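Local coordinates for protein beta-glucuronidase (uncultured Clostridium sp., PDB 6U7J) that probably hydrolyses beta-glucuronide conjugates, including those of estrogens, as a gut microbial glycoside hydrolase of family 2, at residues T415-S420 / T446-V451; A424-F429 / I458-D463. All coordinates share one frame; numbering follows the deposited sequence.

In the fold
Both contacts belong to the TIM barrel of this family 2 glycosidase, in the beta-alpha-beta unit made of strand 409-416, helix 424-439 and strand 445-449, and in the loop that leads on to strand 465-468. Along the chain the segments alternate: 415-420, 424-429, 446-451, then 458-463. Contact 1 pairs the ends of the two strands; contact 2 sets the start of the intervening helix against that following loop. Their centres lie about 10 Å apart and they touch, P418 packing on F429 and M449 on S459. Strand ends that probably border the active site are thus packed directly against the outer layer of the barrel.

Contact 1 of 2, residues T415-S420 / T446-V451; sequences TNEPHS and TGTMNV
T415 O accepts a hydrogen bond from T448 N at 3.1 Å in parallel strand pairing, its methyl CG2 resting on G447 CA. N416 is the bridge partner of T448: T448 OG1 donates to N416 OD1 at 2.8 Å from above the amide plane (59° out of it), and R338 also donates here. Just past the strand end, E417, with phi and psi positive, turns the chain and gives its N to T448 O at 3.0 Å; a weak second bond goes to T448 OG1, which chi1 of 70° places nearby. The extended E417 side chain crosses N450 at about a right angle, CD 3.7 Å from N450 CB, and OE2 accepts from N468 ND2, which also reaches N416 OD1 weakly. Asn-Glu at this strand end is a hallmark of clan GH-A, whose acid/base is the glutamate; N416-E417 is consistent with that motif. A water donates to P418 O (2.6 Å) and S420 OG and accepts from N450 N, joining the two segments beyond the last strand pair. H419 CD2 meets V451 CG1, its ND1 bonded to E422. S420 OG touches V451 CG2 and bonds to D456. T415 and P418 back onto helix 424-439, N416 reaches strand 502-506, and T448 packs on strand 465-468.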
loop_
_atom_site.group_PDB
_atom_site.type_symbol
_atom_site.label_atom_id
_atom_site.label_comp_id
_atom_site.label_asym_id
_atom_site.label_seq_id
_atom_site.Cartn_x
_atom_site.Cartn_y
_atom_site.Cartn_z
ATOM N N THR B 415 13.134 13.746 32.138
ATOM C CA THR B 415 11.855 14.228 31.649
ATOM C C THR B 415 11.921 14.380 30.134
ATOM O O THR B 415 12.987 14.639 29.557
ATOM C CB THR B 415 11.467 15.564 32.307
ATOM O OG1 THR B 415 10.133 15.917 31.945
ATOM C CG2 THR B 415 12.406 16.683 31.885
ATOM N N ASN B 416 10.775 14.204 29.494
ATOM C CA ASN B 416 10.648 14.437 28.064
ATOM C C ASN B 416 9.598 15.512 27.844
ATOM O O ASN B 416 8.427 15.321 28.199
ATOM C CB ASN B 416 10.292 13.151 27.312
ATOM C CG ASN B 416 10.117 13.385 25.829
ATOM O OD1 ASN B 416 11.090 13.419 25.070
ATOM N ND2 ASN B 416 8.874 13.554 25.407
ATOM N N GLU B 417 10.032 16.655 27.315
ATOM C CA GLU B 417 9.148 17.721 26.866
ATOM C C GLU B 417 8.165 18.238 27.948
ATOM O O GLU B 417 6.992 18.304 27.739
ATOM C CB GLU B 417 8.353 17.268 25.646
ATOM C CG GLU B 417 9.210 16.974 24.403
ATOM C CD GLU B 417 8.375 16.834 23.113
ATOM O OE1 GLU B 417 7.152 16.590 23.188
ATOM O OE2 GLU B 417 8.951 16.966 22.017
ATOM N N PRO B 418 8.700 18.627 29.116
ATOM C CA PRO B 418 7.833 19.286 30.097
ATOM C C PRO B 418 7.559 20.713 29.657
ATOM O O PRO B 418 8.304 21.304 28.878
ATOM C CB PRO B 418 8.673 19.256 31.383
ATOM C CG PRO B 418 10.077 19.412 30.871
ATOM C CD PRO B 418 10.116 18.668 29.534
ATOM N N HIS B 419 6.464 21.273 30.172
ATOM C CA HIS B 419 6.129 22.664 29.867
ATOM C C HIS B 419 7.003 23.565 30.739
ATOM O O HIS B 419 6.558 24.198 31.699
ATOM C CB HIS B 419 4.648 22.924 30.085
ATOM C CG HIS B 419 4.166 24.190 29.444
ATOM N ND1 HIS B 419 3.321 25.076 30.078
ATOM C CD2 HIS B 419 4.411 24.716 28.219
ATOM C CE1 HIS B 419 3.068 26.093 29.273
ATOM N NE2 HIS B 419 3.720 25.900 28.142
ATOM N N SER B 420 8.289 23.592 30.393
ATOM C CA SER B 420 9.315 24.189 31.238
ATOM C C SER B 420 9.432 25.702 31.054
ATOM O O SER B 420 10.371 26.307 31.581
ATOM C CB SER B 420 10.669 23.510 30.977
ATOM O OG SER B 420 11.081 23.656 29.626
ATOM N N THR B 446 20.206 14.969 31.960
ATOM C CA THR B 446 19.557 15.800 30.945
ATOM C C THR B 446 18.041 15.624 30.999
ATOM O O THR B 446 17.497 14.885 31.826
ATOM C CB THR B 446 20.076 15.492 29.534
ATOM O OG1 THR B 446 19.547 16.449 28.608
ATOM C CG2 THR B 446 19.649 14.105 29.084
ATOM N N GLY B 447 17.372 16.360 30.118
ATOM C CA GLY B 447 15.949 16.249 29.844
ATOM C C GLY B 447 15.723 16.951 28.522
ATOM O O GLY B 447 16.496 17.837 28.147
ATOM N N THR B 448 14.689 16.538 27.795
ATOM C CA THR B 448 14.511 17.050 26.447
ATOM C C THR B 448 13.529 18.212 26.427
ATOM O O THR B 448 12.541 18.239 27.164
ATOM C CB THR B 448 14.029 15.969 25.473
ATOM O OG1 THR B 448 12.668 15.620 25.775
ATOM C CG2 THR B 448 14.921 14.748 25.558
ATOM N N MET B 449 13.802 19.157 25.533
ATOM C CA MET B 449 13.073 20.408 25.424
ATOM C C MET B 449 12.145 20.393 24.227
ATOM O O MET B 449 12.512 19.920 23.146
ATOM C CB MET B 449 14.041 21.586 25.251
ATOM C CG MET B 449 14.939 21.853 26.437
ATOM S SD MET B 449 13.978 22.602 27.741
ATOM C CE MET B 449 13.839 21.204 28.858
ATOM N N ASN B 450 10.968 20.980 24.402
ATOM C CA ASN B 450 10.178 21.405 23.258
ATOM C C ASN B 450 9.778 22.876 23.286
ATOM O O ASN B 450 9.520 23.425 22.214
ATOM C CB ASN B 450 8.916 20.541 23.117
ATOM C CG ASN B 450 7.809 21.007 24.004
ATOM O OD1 ASN B 450 7.903 20.901 25.224
ATOM N ND2 ASN B 450 6.758 21.557 23.412
ATOM N N VAL B 451 9.737 23.540 24.453
ATOM C CA VAL B 451 9.360 24.956 24.534
ATOM C C VAL B 451 10.439 25.804 23.870
ATOM O O VAL B 451 11.555 25.329 23.636
ATOM C CB VAL B 451 9.152 25.424 25.987
ATOM C CG1 VAL B 451 8.098 24.586 26.716
ATOM C CG2 VAL B 451 10.476 25.411 26.742
HETATM O O HOH W 1 10.281 21.807 27.244
#

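Contact 2 of 2, residues A424-F429 / I458-D463; sequences ASRNYF and ISQFFD
F429 and I458 form the tight part of this contact, buried together with S425. The methyl CD1 of I458 lies over one face of the F429 ring, 3.9 Å from its centroid and 19° off the ring normal, a CH-pi contact. Y428 CD1 covers the opposite face, so the phenyl ring is held between a neighbour on its own helix and a residue of the loop 458-463, which has a 3-10 turn at 459-461. In I458, chi1 of 73° with an extended chi2 carries CD1 onto the ring, leaving CG2 for S425 OG at 3.4 Å; that hydroxyl is hydrogen-bonded to E422 O. No hydrogen bond links the two segments; they meet through van der Waals contact.

F461, R426 and Q460 make up the looser, partly exposed side. F461 lies across the aliphatic part of R426 at about a right angle, its CZ 3.8 Å from R426 CG and its CE2 3.5 Å from R426 O. R426 NH1 comes within 3.6 Å of Q460 NE2, but both are donors and each group is held by its own side: R426 NH2 in a salt bridge to E423, Q460 NE2 on K457 O. Q460 NE2 also stands above one face of F461, offset toward the rim.

Inward, F429 continues onto I414 of strand 409-416. F461 runs along helix 424-439 to E430 and T433, and its carbonyl is held by R437, so the loop lies against that helix just before strand 465-468.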
loop_
_atom_site.group_PDB
_atom_site.type_symbol
_atom_site.label_atom_id
_atom_site.label_comp_id
_atom_site.label_asym_id
_atom_site.label_seq_id
_atom_site.Cartn_x
_atom_site.Cartn_y
_atom_site.Cartn_z
ATOM N N ALA B 424 6.933 28.073 37.805
ATOM C CA ALA B 424 6.814 27.040 38.823
ATOM C C ALA B 424 7.560 25.768 38.452
ATOM O O ALA B 424 7.773 24.921 39.325
ATOM C CB ALA B 424 5.340 26.720 39.087
ATOM N N SER B 425 7.973 25.613 37.192
ATOM C CA SER B 425 8.715 24.418 36.810
ATOM C C SER B 425 10.184 24.477 37.219
ATOM O O SER B 425 10.832 23.426 37.306
ATOM C CB SER B 425 8.589 24.183 35.296
ATOM O OG SER B 425 9.627 24.824 34.566
ATOM N N ARG B 426 10.722 25.670 37.491
ATOM C CA ARG B 426 12.131 25.768 37.863
ATOM C C ARG B 426 12.412 25.062 39.190
ATOM O O ARG B 426 13.354 24.262 39.289
ATOM C CB ARG B 426 12.563 27.232 37.930
ATOM C CG ARG B 426 14.076 27.411 38.140
ATOM C CD ARG B 426 14.408 28.783 38.686
ATOM N NE ARG B 426 13.626 29.810 38.010
ATOM C CZ ARG B 426 14.032 30.447 36.920
ATOM N NH1 ARG B 426 15.221 30.156 36.401
ATOM N NH2 ARG B 426 13.253 31.367 36.354
ATOM N N ASN B 427 11.613 25.345 40.225
ATOM C CA ASN B 427 11.806 24.672 41.513
ATOM C C ASN B 427 11.623 23.161 41.389
ATOM O O ASN B 427 12.358 22.386 42.015
ATOM C CB ASN B 427 10.829 25.225 42.556
ATOM C CG ASN B 427 11.250 26.581 43.104
ATOM O OD1 ASN B 427 12.333 27.091 42.797
ATOM N ND2 ASN B 427 10.377 27.184 43.906
ATOM N N TYR B 428 10.624 22.728 40.612
ATOM C CA TYR B 428 10.354 21.301 40.452
ATOM C C TYR B 428 11.589 20.582 39.940
ATOM O O TYR B 428 12.078 19.631 40.557
ATOM C CB TYR B 428 9.167 21.089 39.497
ATOM C CG TYR B 428 8.749 19.641 39.352
ATOM C CD1 TYR B 428 9.454 18.768 38.528
ATOM C CD2 TYR B 428 7.650 19.142 40.048
ATOM C CE1 TYR B 428 9.084 17.449 38.411
ATOM C CE2 TYR B 428 7.262 17.815 39.923
ATOM C CZ TYR B 428 7.988 16.975 39.112
ATOM O OH TYR B 428 7.621 15.656 38.997
ATOM N N PHE B 429 12.126 21.042 38.820
ATOM C CA PHE B 429 13.219 20.312 38.206
ATOM C C PHE B 429 14.542 20.541 38.908
ATOM O O PHE B 429 15.425 19.682 38.821
ATOM C CB PHE B 429 13.278 20.657 36.714
ATOM C CG PHE B 429 12.147 20.029 35.940
ATOM C CD1 PHE B 429 12.181 18.678 35.623
ATOM C CD2 PHE B 429 11.021 20.755 35.623
ATOM C CE1 PHE B 429 11.125 18.073 34.940
ATOM C CE2 PHE B 429 9.960 20.166 34.945
ATOM C CZ PHE B 429 10.017 18.817 34.603
ATOM N N ILE B 458 14.710 25.571 32.794
ATOM C CA ILE B 458 15.252 24.460 33.573
ATOM C C ILE B 458 16.545 23.875 33.009
ATOM O O ILE B 458 17.255 23.150 33.717
ATOM C CB ILE B 458 14.207 23.336 33.738
ATOM C CG1 ILE B 458 14.002 22.567 32.425
ATOM C CG2 ILE B 458 12.891 23.887 34.273
ATOM C CD1 ILE B 458 13.252 21.231 32.618
ATOM N N SER B 459 16.886 24.173 31.755
ATOM C CA SER B 459 18.022 23.471 31.159
ATOM C C SER B 459 19.349 23.849 31.803
ATOM O O SER B 459 20.327 23.103 31.647
ATOM C CB SER B 459 18.101 23.712 29.648
ATOM O OG SER B 459 17.130 22.927 28.973
ATOM N N GLN B 460 19.413 24.971 32.530
ATOM C CA GLN B 460 20.637 25.300 33.257
ATOM C C GLN B 460 21.031 24.209 34.255
ATOM O O GLN B 460 22.207 24.120 34.619
ATOM C CB GLN B 460 20.489 26.639 33.983
ATOM C CG GLN B 460 19.449 26.639 35.104
ATOM C CD GLN B 460 18.052 26.942 34.582
ATOM O OE1 GLN B 460 17.824 26.940 33.372
ATOM N NE2 GLN B 460 17.112 27.200 35.489
ATOM N N PHE B 461 20.086 23.367 34.688
ATOM C CA PHE B 461 20.394 22.312 35.647
ATOM C C PHE B 461 21.017 21.080 35.006
ATOM O O PHE B 461 21.473 20.195 35.737
ATOM C CB PHE B 461 19.128 21.892 36.410
ATOM C CG PHE B 461 18.431 23.033 37.117
ATOM C CD1 PHE B 461 19.125 23.869 37.973
ATOM C CD2 PHE B 461 17.081 23.268 36.920
ATOM C CE1 PHE B 461 18.486 24.922 38.617
ATOM C CE2 PHE B 461 16.437 24.316 37.566
ATOM C CZ PHE B 461 17.143 25.145 38.415
ATOM N N PHE B 462 21.056 20.994 33.677
ATOM C CA PHE B 462 21.490 19.783 32.993
ATOM C C PHE B 462 22.956 19.887 32.601
ATOM O O PHE B 462 23.524 20.974 32.516
ATOM C CB PHE B 462 20.646 19.522 31.734
ATOM C CG PHE B 462 19.174 19.392 31.997
ATOM C CD1 PHE B 462 18.706 18.906 33.215
ATOM C CD2 PHE B 462 18.255 19.740 31.021
ATOM C CE1 PHE B 462 17.342 18.779 33.455
ATOM C CE2 PHE B 462 16.893 19.612 31.250
ATOM C CZ PHE B 462 16.435 19.137 32.471
ATOM N N ASP B 463 23.558 18.729 32.347
ATOM C CA ASP B 463 24.912 18.664 31.816
ATOM C C ASP B 463 24.937 18.671 30.293
ATOM O O ASP B 463 25.928 19.115 29.693
ATOM C CB ASP B 463 25.612 17.417 32.353
ATOM C CG ASP B 463 25.564 17.347 33.883
ATOM O OD1 ASP B 463 26.070 18.292 34.529
ATOM O OD2 ASP B 463 25.003 16.379 34.443
#